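Local coordinates for protein sesquisabinene B synthase 2 (Santalum album, PDB 6A2A) that probably cyclises farnesyl diphosphate to sesquisabinene B, as a plant terpene synthase that depends on magnesium or manganese, at residues Gly135-Gln140 with Cys510-Ser515; Ala169-Trp174 with Leu215-Ile220; Leu445-Arg450 with Trp504-Lys509. One frame throughout, in Å; residues are numbered along the deposited sequence.

Interaction 1: Gly135-Gln140 with Cys510-Ser515; sequences GIFVPQ and CLFEPS
The F512 ring reaches the 135-140 backbone with its outer end. The backbone N of F137 and the carbonyl carbon of I136 lie at the ring edge, close to its plane. F512 CE2 is 3.6 Å from F137 N. The same CE2 lies at the edge of the F137 ring, near the plane of that ring. The two aromatic rings are not stacked on each other. Both also meet W174, and F512 makes an edge-to-face pair with it. F512 CE2 and CZ each come to 3.5 Å from G135 C. CZ also approaches I136 N at 3.7 Å. From F137 the closest side-chain atom is CB, 4.0 Å from F512 CE2. A chi1 of -173° swings the rest of the F137 ring off, so that CB is left nearest to F512. No hydrogen bond crosses, and the contact is one of van der Waals packing against backbone.

G135 is the C-prime residue of a Schellman motif that closes helix 121-133. Its N bonds to R132 O, and I136 N bonds to M131 O. Its phi is 87°, where a CB would press on the carbonyl O of the preceding residue. The bare backbone of this helix end is what F512 packs against. F512 itself sits in a type I turn from C510 to E513, just past helix 489-510. The turn is closed by E513 N to C510 O at 2.9 Å. The contact thus links the end of a helix in the N-terminal domain to the end of a helix in the metal-binding half, the two-domain plan of plant terpene synthases. It lies at the surface, away from the magnesium-binding residues.

Interaction 2: Ala169-Trp174 with Leu215-Ile220; sequences ASFLGW and LHWRTI
L172 lays CD2 over one face of the H216 imidazole, a CH-pi contact 3.8 Å from the ring centroid and 16° off the normal. L172 CD1 adds a touch at 3.7 Å from H216 CE1. This is the tight, buried part. H216 CD2 also comes to 3.2 Å from F171 O, and the CB atoms of F171 and H216 pack together. With CG anti to the backbone N (chi1 -170°), H216 holds its ring against L172 and the F171 carbonyl. Its NE2 is hydrogen-bonded to N508 OD1.

A type I turn from S170 to G173 follows on from helix 160-170. The second segment is a short 3-10 turn, 215-217, between helices 201-212 and 220-232. The contact so joins helix connections in the mainly helical N-terminal part of the terpene synthase. Replacing H216 with an alanine is likely to leave N508 OD1 without this partner and open a gap beneath the L172 methyls.

The looser side holds F171 and W217, both partly exposed. The edge of F171 points at the face of W217, with ring centroids 5.1 Å apart and planes at 72°. F171 CD1 and CE1 lead, and CD1 is 3.8 Å from W217 CZ2. A water fills the corner between them. It donates to F171 O at 2.8 Å and accepts from W217 NE1 at 3.0 Å. It lies in plane at the edges of the F171, H216 and W217 rings. F171 O takes a second bond, from N508 ND2.

Interaction 3: Leu445-Arg450 with Trp504-Lys509; sequences LPLFVR and WKRLNK
F448 and L507 cross at about a right angle, and L507 CD2 does the touching. It lies 3.7 Å from F448 CD1 and about as far from CE1. The same methyl rests 3.5 Å from F448 O, so it packs on ring and backbone together. L507 turns its other methyl, CD1, over one face of the W504 ring. The chi1 of -173° swings the F448 ring to where CD1 and CE1 meet L507 CD2.

L447 and R506 also cross at about a right angle, on the outer side of the contact. L447 CD1 sits over the centre of one guanidinium face, 4.2 Å above its plane. L447 CD2 is 4.2 Å from R506 NH2. A bend at chi3 (81°) brings the guanidinium there. R506 NE has a long, weak ion pair with E175. R450 NH2 is 6.3 Å from R506 NH1, and these like charges would probably repel mildly; R450 NH1 has a salt bridge to D411.

No hydrogen bond spans the two segments. The pair joins the first turn of helix 447-462, with P446 at its N-cap, to the last turns of helix 489-510. N460, a magnesium ligand, lies further along helix 447-462. Helix 521-535 touches both, with L522 and T525 on F448 and V526 and V529 on W504.

Overall arrangement
The three contacts lie close together, with centres 12 to 14 Å apart. Along the chain interaction 2 closes before interaction 3 opens, and both fall between the two halves of interaction 1. Helix 489-510 is the shared element: 504-509 belongs to interaction 3, and 510-515 runs on into interaction 1. N508 and W504 join interaction 3 to interaction 2. W174 bridges interactions 2 and 1, and F448 of interaction 3 touches C510 and L511 of interaction 1. Together they form a connected patch where the N-terminal domain meets the metal-binding domain, away from the magnesium ligands.

Interaction 1: Gly135-Gln140 with Cys510-Ser515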
loop_
_atom_site.group_PDB
_atom_site.type_symbol
_atom_site.label_atom_id
_atom_site.label_comp_id
_atom_site.label_asym_id
_atom_site.label_seq_id
_atom_site.Cartn_x
_atom_site.Cartn_y
_atom_site.Cartn_z
ATOM N N GLY A 135 -15.049 9.809 35.790
ATOM C CA GLY A 135 -14.126 9.321 36.793
ATOM C C GLY A 135 -14.360 9.958 38.155
ATOM O O GLY A 135 -13.495 9.875 39.046
ATOM N N ILE A 136 -15.535 10.550 38.329
ATOM C CA ILE A 136 -15.911 11.234 39.582
ATOM C C ILE A 136 -17.058 10.438 40.196
ATOM O O ILE A 136 -18.173 10.332 39.616
ATOM C CB ILE A 136 -16.241 12.714 39.308
ATOM C CG1 ILE A 136 -15.020 13.510 38.871
ATOM C CG2 ILE A 136 -16.892 13.349 40.523
ATOM C CD1 ILE A 136 -15.350 14.770 38.131
ATOM N N PHE A 137 -16.795 9.796 41.336
ATOM C CA PHE A 137 -17.695 8.881 41.905
ATOM C C PHE A 137 -18.929 9.598 42.480
ATOM O O PHE A 137 -18.805 10.678 43.058
ATOM C CB PHE A 137 -17.044 8.127 43.063
ATOM C CG PHE A 137 -17.897 7.025 43.602
ATOM C CD1 PHE A 137 -18.067 5.863 42.868
ATOM C CD2 PHE A 137 -18.599 7.156 44.786
ATOM C CE1 PHE A 137 -18.883 4.850 43.334
ATOM C CE2 PHE A 137 -19.407 6.130 45.251
ATOM C CZ PHE A 137 -19.546 4.978 44.523
ATOM N N VAL A 138 -20.080 8.974 42.290
ATOM C CA VAL A 138 -21.354 9.381 42.860
ATOM C C VAL A 138 -21.965 8.093 43.333
ATOM O O VAL A 138 -21.955 7.155 42.570
ATOM C CB VAL A 138 -22.287 10.086 41.854
ATOM C CG1 VAL A 138 -23.613 10.433 42.503
ATOM C CG2 VAL A 138 -21.669 11.328 41.271
ATOM N N PRO A 139 -22.443 8.025 44.573
ATOM C CA PRO A 139 -22.996 6.833 45.123
ATOM C C PRO A 139 -24.392 6.508 44.577
ATOM O O PRO A 139 -25.132 7.424 44.197
ATOM C CB PRO A 139 -23.108 7.070 46.639
ATOM C CG PRO A 139 -23.131 8.543 46.763
ATOM C CD PRO A 139 -22.387 9.094 45.579
ATOM N N GLN A 140 -24.724 5.248 44.542
ATOM C CA GLN A 140 -26.037 4.810 44.074
ATOM C C GLN A 140 -27.116 5.334 45.036
ATOM O O GLN A 140 -28.268 5.401 44.678
ATOM C CB GLN A 140 -26.208 3.301 43.992
ATOM C CG GLN A 140 -26.091 2.548 45.316
ATOM C CD GLN A 140 -26.571 1.129 45.280
ATOM O OE1 GLN A 140 -27.061 0.613 44.275
ATOM N NE2 GLN A 140 -26.452 0.456 46.413
ATOM N N CYS A 510 -13.484 -1.071 36.525
ATOM C CA CYS A 510 -12.039 -1.089 36.148
ATOM C C CYS A 510 -11.601 0.329 35.776
ATOM O O CYS A 510 -10.495 0.716 36.108
ATOM C CB CYS A 510 -11.695 -2.070 35.013
ATOM S SG CYS A 510 -11.836 -3.831 35.351
ATOM N N LEU A 511 -12.444 1.186 35.140
ATOM C CA LEU A 511 -12.036 2.521 34.769
ATOM C C LEU A 511 -11.833 3.451 35.973
ATOM O O LEU A 511 -11.309 4.531 35.793
ATOM C CB LEU A 511 -13.081 3.119 33.832
ATOM C CG LEU A 511 -13.291 2.377 32.509
ATOM C CD1 LEU A 511 -14.396 3.016 31.698
ATOM C CD2 LEU A 511 -11.998 2.351 31.713
ATOM N N PHE A 512 -12.291 3.081 37.155
ATOM C CA PHE A 512 -12.036 3.886 38.347
ATOM C C PHE A 512 -10.765 3.381 39.041
ATOM O O PHE A 512 -10.367 3.962 40.039
ATOM C CB PHE A 512 -13.246 3.836 39.277
ATOM C CG PHE A 512 -14.243 4.924 38.998
ATOM C CD1 PHE A 512 -15.009 4.879 37.845
ATOM C CD2 PHE A 512 -14.426 5.968 39.889
ATOM C CE1 PHE A 512 -15.947 5.863 37.587
ATOM C CE2 PHE A 512 -15.359 6.964 39.629
ATOM C CZ PHE A 512 -16.113 6.913 38.468
ATOM N N GLU A 513 -10.145 2.322 38.521
ATOM C CA GLU A 513 -8.698 2.017 38.838
ATOM C C GLU A 513 -8.042 1.389 37.604
ATOM O O GLU A 513 -7.884 0.152 37.538
ATOM C CB GLU A 513 -8.591 1.090 40.046
ATOM C CG GLU A 513 -9.434 -0.173 39.948
ATOM C CD GLU A 513 -10.621 -0.238 40.895
ATOM O OE1 GLU A 513 -11.592 0.516 40.681
ATOM O OE2 GLU A 513 -10.573 -1.038 41.848
ATOM N N PRO A 514 -7.737 2.208 36.572
ATOM C CA PRO A 514 -7.370 1.550 35.304
ATOM C C PRO A 514 -5.878 1.172 35.177
ATOM O O PRO A 514 -5.487 0.481 34.214
ATOM C CB PRO A 514 -7.749 2.627 34.278
ATOM C CG PRO A 514 -7.287 3.909 34.957
ATOM C CD PRO A 514 -7.675 3.679 36.409
ATOM N N SER A 515 -5.024 1.612 36.112
ATOM C CA SER A 515 -3.580 1.409 35.908
ATOM C C SER A 515 -3.359 -0.098 35.775
ATOM O O SER A 515 -4.011 -0.876 36.452
ATOM C CB SER A 515 -2.758 2.048 37.021
ATOM O OG SER A 515 -1.746 1.174 37.514
#

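Interaction 2: Ala169-Trp174 with Leu215-Ile220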
loop_
_atom_site.group_PDB
_atom_site.type_symbol
_atom_site.label_atom_id
_atom_site.label_comp_id
_atom_site.label_asym_id
_atom_site.label_seq_id
_atom_site.Cartn_x
_atom_site.Cartn_y
_atom_site.Cartn_z
ATOM N N ALA A 169 -28.632 6.336 33.014
ATOM C CA ALA A 169 -27.670 6.404 34.143
ATOM C C ALA A 169 -27.376 5.029 34.754
ATOM O O ALA A 169 -26.204 4.799 35.203
ATOM C CB ALA A 169 -28.211 7.345 35.208
ATOM N N SER A 170 -28.330 4.160 34.773
ATOM C CA SER A 170 -28.279 2.873 35.423
ATOM C C SER A 170 -27.125 2.011 34.876
ATOM O O SER A 170 -26.562 1.208 35.645
ATOM C CB SER A 170 -29.560 2.131 35.371
ATOM O OG SER A 170 -29.842 1.602 34.086
ATOM N N PHE A 171 -26.749 2.286 33.645
ATOM C CA PHE A 171 -25.742 1.467 32.914
ATOM C C PHE A 171 -24.336 1.837 33.348
ATOM O O PHE A 171 -23.347 1.180 32.908
ATOM C CB PHE A 171 -25.933 1.564 31.395
ATOM C CG PHE A 171 -27.155 0.818 30.985
ATOM C CD1 PHE A 171 -27.137 -0.542 30.731
ATOM C CD2 PHE A 171 -28.373 1.485 30.906
ATOM C CE1 PHE A 171 -28.281 -1.236 30.437
ATOM C CE2 PHE A 171 -29.505 0.774 30.587
ATOM C CZ PHE A 171 -29.486 -0.565 30.371
ATOM N N LEU A 172 -24.209 2.855 34.168
ATOM C CA LEU A 172 -22.897 3.251 34.700
ATOM C C LEU A 172 -22.648 2.570 36.057
ATOM O O LEU A 172 -21.648 2.843 36.706
ATOM C CB LEU A 172 -22.775 4.772 34.786
ATOM C CG LEU A 172 -22.207 5.503 33.580
ATOM C CD1 LEU A 172 -20.745 5.170 33.364
ATOM C CD2 LEU A 172 -23.054 5.259 32.328
ATOM N N GLY A 173 -23.548 1.714 36.452
ATOM C CA GLY A 173 -23.494 0.992 37.719
ATOM C C GLY A 173 -22.398 -0.079 37.766
ATOM O O GLY A 173 -21.866 -0.536 36.747
ATOM N N TRP A 174 -22.090 -0.457 39.000
ATOM C CA TRP A 174 -21.058 -1.488 39.331
ATOM C C TRP A 174 -21.705 -2.691 39.993
ATOM O O TRP A 174 -22.908 -2.734 40.327
ATOM C CB TRP A 174 -19.964 -0.918 40.262
ATOM C CG TRP A 174 -19.217 0.293 39.839
ATOM C CD1 TRP A 174 -19.219 0.931 38.617
ATOM C CD2 TRP A 174 -18.293 1.011 40.657
ATOM N NE1 TRP A 174 -18.353 1.976 38.644
ATOM C CE2 TRP A 174 -17.829 2.090 39.907
ATOM C CE3 TRP A 174 -17.842 0.863 41.980
ATOM C CZ2 TRP A 174 -16.871 2.977 40.386
ATOM C CZ3 TRP A 174 -16.894 1.740 42.452
ATOM C CH2 TRP A 174 -16.420 2.781 41.674
ATOM N N LEU A 215 -27.270 4.493 25.652
ATOM C CA LEU A 215 -26.250 5.299 25.147
ATOM C C LEU A 215 -24.859 4.725 25.490
ATOM O O LEU A 215 -23.937 4.796 24.673
ATOM C CB LEU A 215 -26.400 6.722 25.715
ATOM C CG LEU A 215 -25.362 7.728 25.273
ATOM C CD1 LEU A 215 -25.372 7.888 23.786
ATOM C CD2 LEU A 215 -25.581 9.099 25.921
ATOM N N HIS A 216 -24.747 4.203 26.696
ATOM C CA HIS A 216 -23.474 3.706 27.209
ATOM C C HIS A 216 -22.983 2.540 26.337
ATOM O O HIS A 216 -21.782 2.284 26.325
ATOM C CB HIS A 216 -23.651 3.245 28.660
ATOM C CG HIS A 216 -22.371 2.939 29.368
ATOM N ND1 HIS A 216 -21.344 3.843 29.442
ATOM C CD2 HIS A 216 -22.006 1.873 30.127
ATOM C CE1 HIS A 216 -20.361 3.329 30.199
ATOM N NE2 HIS A 216 -20.756 2.163 30.670
ATOM N N TRP A 217 -23.893 1.806 25.704
ATOM C CA TRP A 217 -23.552 0.590 24.906
ATOM C C TRP A 217 -23.403 0.915 23.400
ATOM O O TRP A 217 -23.100 0.022 22.611
ATOM C CB TRP A 217 -24.620 -0.471 25.154
ATOM C CG TRP A 217 -24.568 -1.089 26.518
ATOM C CD1 TRP A 217 -23.780 -0.716 27.569
ATOM C CD2 TRP A 217 -25.355 -2.187 26.968
ATOM N NE1 TRP A 217 -24.044 -1.498 28.659
ATOM C CE2 TRP A 217 -24.960 -2.452 28.298
ATOM C CE3 TRP A 217 -26.301 -3.014 26.378
ATOM C CZ2 TRP A 217 -25.531 -3.473 29.018
ATOM C CZ3 TRP A 217 -26.831 -4.051 27.085
ATOM C CH2 TRP A 217 -26.501 -4.243 28.417
ATOM N N ARG A 218 -23.582 2.150 22.978
ATOM C CA ARG A 218 -23.523 2.507 21.566
ATOM C C ARG A 218 -22.141 3.029 21.206
ATOM O O ARG A 218 -21.405 3.577 22.051
ATOM C CB ARG A 218 -24.638 3.526 21.233
ATOM C CG ARG A 218 -26.028 2.919 21.262
ATOM C CD ARG A 218 -27.168 3.944 20.977
ATOM N NE ARG A 218 -28.429 3.291 20.780
ATOM C CZ ARG A 218 -28.834 2.748 19.622
ATOM N NH1 ARG A 218 -28.011 2.692 18.583
ATOM N NH2 ARG A 218 -30.031 2.216 19.546
ATOM N N THR A 219 -21.829 2.991 19.935
ATOM C CA THR A 219 -20.611 3.536 19.437
ATOM C C THR A 219 -20.688 5.047 19.409
ATOM O O THR A 219 -21.787 5.649 19.320
ATOM C CB THR A 219 -20.211 3.080 18.035
ATOM O OG1 THR A 219 -21.008 3.717 17.032
ATOM C CG2 THR A 219 -20.259 1.568 17.845
ATOM N N ILE A 220 -19.548 5.640 19.512
ATOM C CA ILE A 220 -19.496 7.155 19.429
ATOM C C ILE A 220 -19.868 7.621 18.018
ATOM O O ILE A 220 -20.734 8.469 17.879
ATOM C CB ILE A 220 -18.139 7.728 19.832
ATOM C CG1 ILE A 220 -17.836 7.347 21.276
ATOM C CG2 ILE A 220 -18.119 9.239 19.700
ATOM C CD1 ILE A 220 -16.362 7.517 21.657
HETATM O O HOH W 1 -23.519 -1.272 31.585
#

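Interaction 3: Leu445-Arg450 with Trp504-Lys509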
loop_
_atom_site.group_PDB
_atom_site.type_symbol
_atom_site.label_atom_id
_atom_site.label_comp_id
_atom_site.label_asym_id
_atom_site.label_seq_id
_atom_site.Cartn_x
_atom_site.Cartn_y
_atom_site.Cartn_z
ATOM N N LEU A 445 -4.474 -11.392 29.642
ATOM C CA LEU A 445 -5.873 -11.097 29.887
ATOM C C LEU A 445 -6.095 -10.649 31.344
ATOM O O LEU A 445 -6.761 -11.295 32.148
ATOM C CB LEU A 445 -6.742 -12.298 29.504
ATOM C CG LEU A 445 -6.800 -12.659 28.005
ATOM C CD1 LEU A 445 -8.091 -13.343 27.670
ATOM C CD2 LEU A 445 -6.602 -11.452 27.086
ATOM N N PRO A 446 -5.608 -9.485 31.657
ATOM C CA PRO A 446 -6.012 -8.788 32.886
ATOM C C PRO A 446 -7.533 -8.589 32.871
ATOM O O PRO A 446 -8.128 -8.630 31.772
ATOM C CB PRO A 446 -5.257 -7.474 32.882
ATOM C CG PRO A 446 -4.826 -7.314 31.483
ATOM C CD PRO A 446 -4.713 -8.661 30.861
ATOM N N LEU A 447 -8.156 -8.533 34.049
ATOM C CA LEU A 447 -9.638 -8.469 34.108
ATOM C C LEU A 447 -10.246 -7.513 33.062
ATOM O O LEU A 447 -11.236 -7.903 32.423
ATOM C CB LEU A 447 -10.035 -8.023 35.515
ATOM C CG LEU A 447 -11.535 -7.855 35.781
ATOM C CD1 LEU A 447 -12.272 -9.160 35.605
ATOM C CD2 LEU A 447 -11.733 -7.320 37.193
ATOM N N PHE A 448 -9.722 -6.321 32.923
ATOM C CA PHE A 448 -10.257 -5.293 31.995
ATOM C C PHE A 448 -10.357 -5.850 30.576
ATOM O O PHE A 448 -11.345 -5.665 29.917
ATOM C CB PHE A 448 -9.317 -4.097 31.966
ATOM C CG PHE A 448 -9.789 -2.895 31.198
ATOM C CD1 PHE A 448 -11.047 -2.368 31.402
ATOM C CD2 PHE A 448 -8.946 -2.260 30.311
ATOM C CE1 PHE A 448 -11.461 -1.248 30.710
ATOM C CE2 PHE A 448 -9.361 -1.142 29.623
ATOM C CZ PHE A 448 -10.618 -0.647 29.826
ATOM N N VAL A 449 -9.305 -6.484 30.138
ATOM C CA VAL A 449 -9.252 -7.032 28.758
ATOM C C VAL A 449 -10.115 -8.289 28.674
ATOM O O VAL A 449 -10.806 -8.453 27.701
ATOM C CB VAL A 449 -7.794 -7.301 28.370
ATOM C CG1 VAL A 449 -7.694 -7.836 26.966
ATOM C CG2 VAL A 449 -6.962 -6.055 28.556
ATOM N N ARG A 450 -10.067 -9.127 29.675
ATOM C CA ARG A 450 -10.856 -10.375 29.674
ATOM C C ARG A 450 -12.349 -10.031 29.560
ATOM O O ARG A 450 -13.014 -10.662 28.818
ATOM C CB ARG A 450 -10.585 -11.160 30.954
ATOM C CG ARG A 450 -11.083 -12.592 30.934
ATOM C CD ARG A 450 -10.984 -13.259 32.289
ATOM N NE ARG A 450 -11.300 -14.664 32.235
ATOM C CZ ARG A 450 -11.995 -15.354 33.127
ATOM N NH1 ARG A 450 -12.304 -16.604 32.849
ATOM N NH2 ARG A 450 -12.369 -14.833 34.282
ATOM N N TRP A 504 -20.173 -5.802 31.952
ATOM C CA TRP A 504 -20.155 -4.372 31.859
ATOM C C TRP A 504 -19.908 -3.716 33.227
ATOM O O TRP A 504 -19.220 -2.728 33.297
ATOM C CB TRP A 504 -21.470 -3.867 31.224
ATOM C CG TRP A 504 -21.370 -3.508 29.773
ATOM C CD1 TRP A 504 -21.902 -4.223 28.747
ATOM C CD2 TRP A 504 -20.664 -2.421 29.174
ATOM N NE1 TRP A 504 -21.615 -3.622 27.558
ATOM C CE2 TRP A 504 -20.873 -2.517 27.780
ATOM C CE3 TRP A 504 -19.930 -1.327 29.658
ATOM C CZ2 TRP A 504 -20.389 -1.575 26.882
ATOM C CZ3 TRP A 504 -19.419 -0.416 28.761
ATOM C CH2 TRP A 504 -19.665 -0.532 27.388
ATOM N N LYS A 505 -20.559 -4.194 34.264
ATOM C CA LYS A 505 -20.296 -3.659 35.626
ATOM C C LYS A 505 -18.804 -3.736 35.993
ATOM O O LYS A 505 -18.216 -2.804 36.536
ATOM C CB LYS A 505 -21.167 -4.415 36.616
ATOM C CG LYS A 505 -22.643 -4.004 36.642
ATOM C CD LYS A 505 -23.463 -5.016 37.370
ATOM C CE LYS A 505 -24.940 -4.734 37.309
ATOM N NZ LYS A 505 -25.707 -5.734 38.072
ATOM N N ARG A 506 -18.175 -4.856 35.664
ATOM C CA ARG A 506 -16.732 -5.003 35.929
ATOM C C ARG A 506 -15.912 -4.043 35.087
ATOM O O ARG A 506 -14.985 -3.426 35.558
ATOM C CB ARG A 506 -16.374 -6.488 35.720
ATOM C CG ARG A 506 -17.216 -7.414 36.577
ATOM C CD ARG A 506 -16.622 -8.767 36.915
ATOM N NE ARG A 506 -15.704 -8.642 38.027
ATOM C CZ ARG A 506 -15.140 -9.685 38.636
ATOM N NH1 ARG A 506 -15.418 -10.929 38.243
ATOM N NH2 ARG A 506 -14.333 -9.466 39.646
ATOM N N LEU A 507 -16.188 -3.911 33.765
ATOM C CA LEU A 507 -15.568 -2.907 32.932
ATOM C C LEU A 507 -15.678 -1.480 33.504
ATOM O O LEU A 507 -14.704 -0.743 33.502
ATOM C CB LEU A 507 -16.289 -2.934 31.573
ATOM C CG LEU A 507 -15.756 -3.699 30.388
ATOM C CD1 LEU A 507 -16.392 -3.148 29.099
ATOM C CD2 LEU A 507 -14.241 -3.731 30.272
ATOM N N ASN A 508 -16.901 -1.061 33.927
ATOM C CA ASN A 508 -17.142 0.255 34.461
ATOM C C ASN A 508 -16.262 0.513 35.692
ATOM O O ASN A 508 -15.615 1.524 35.778
ATOM C CB ASN A 508 -18.614 0.424 34.902
ATOM C CG ASN A 508 -19.600 0.505 33.753
ATOM O OD1 ASN A 508 -19.197 0.779 32.622
ATOM N ND2 ASN A 508 -20.858 0.256 34.053
ATOM N N LYS A 509 -16.215 -0.451 36.553
ATOM C CA LYS A 509 -15.426 -0.291 37.816
ATOM C C LYS A 509 -13.912 -0.285 37.512
ATOM O O LYS A 509 -13.146 0.530 38.107
ATOM C CB LYS A 509 -15.774 -1.362 38.841
ATOM C CG LYS A 509 -15.214 -1.083 40.239
ATOM C CD LYS A 509 -15.757 -2.024 41.259
ATOM C CE LYS A 509 -15.388 -1.635 42.681
ATOM N NZ LYS A 509 -16.274 -2.342 43.650
#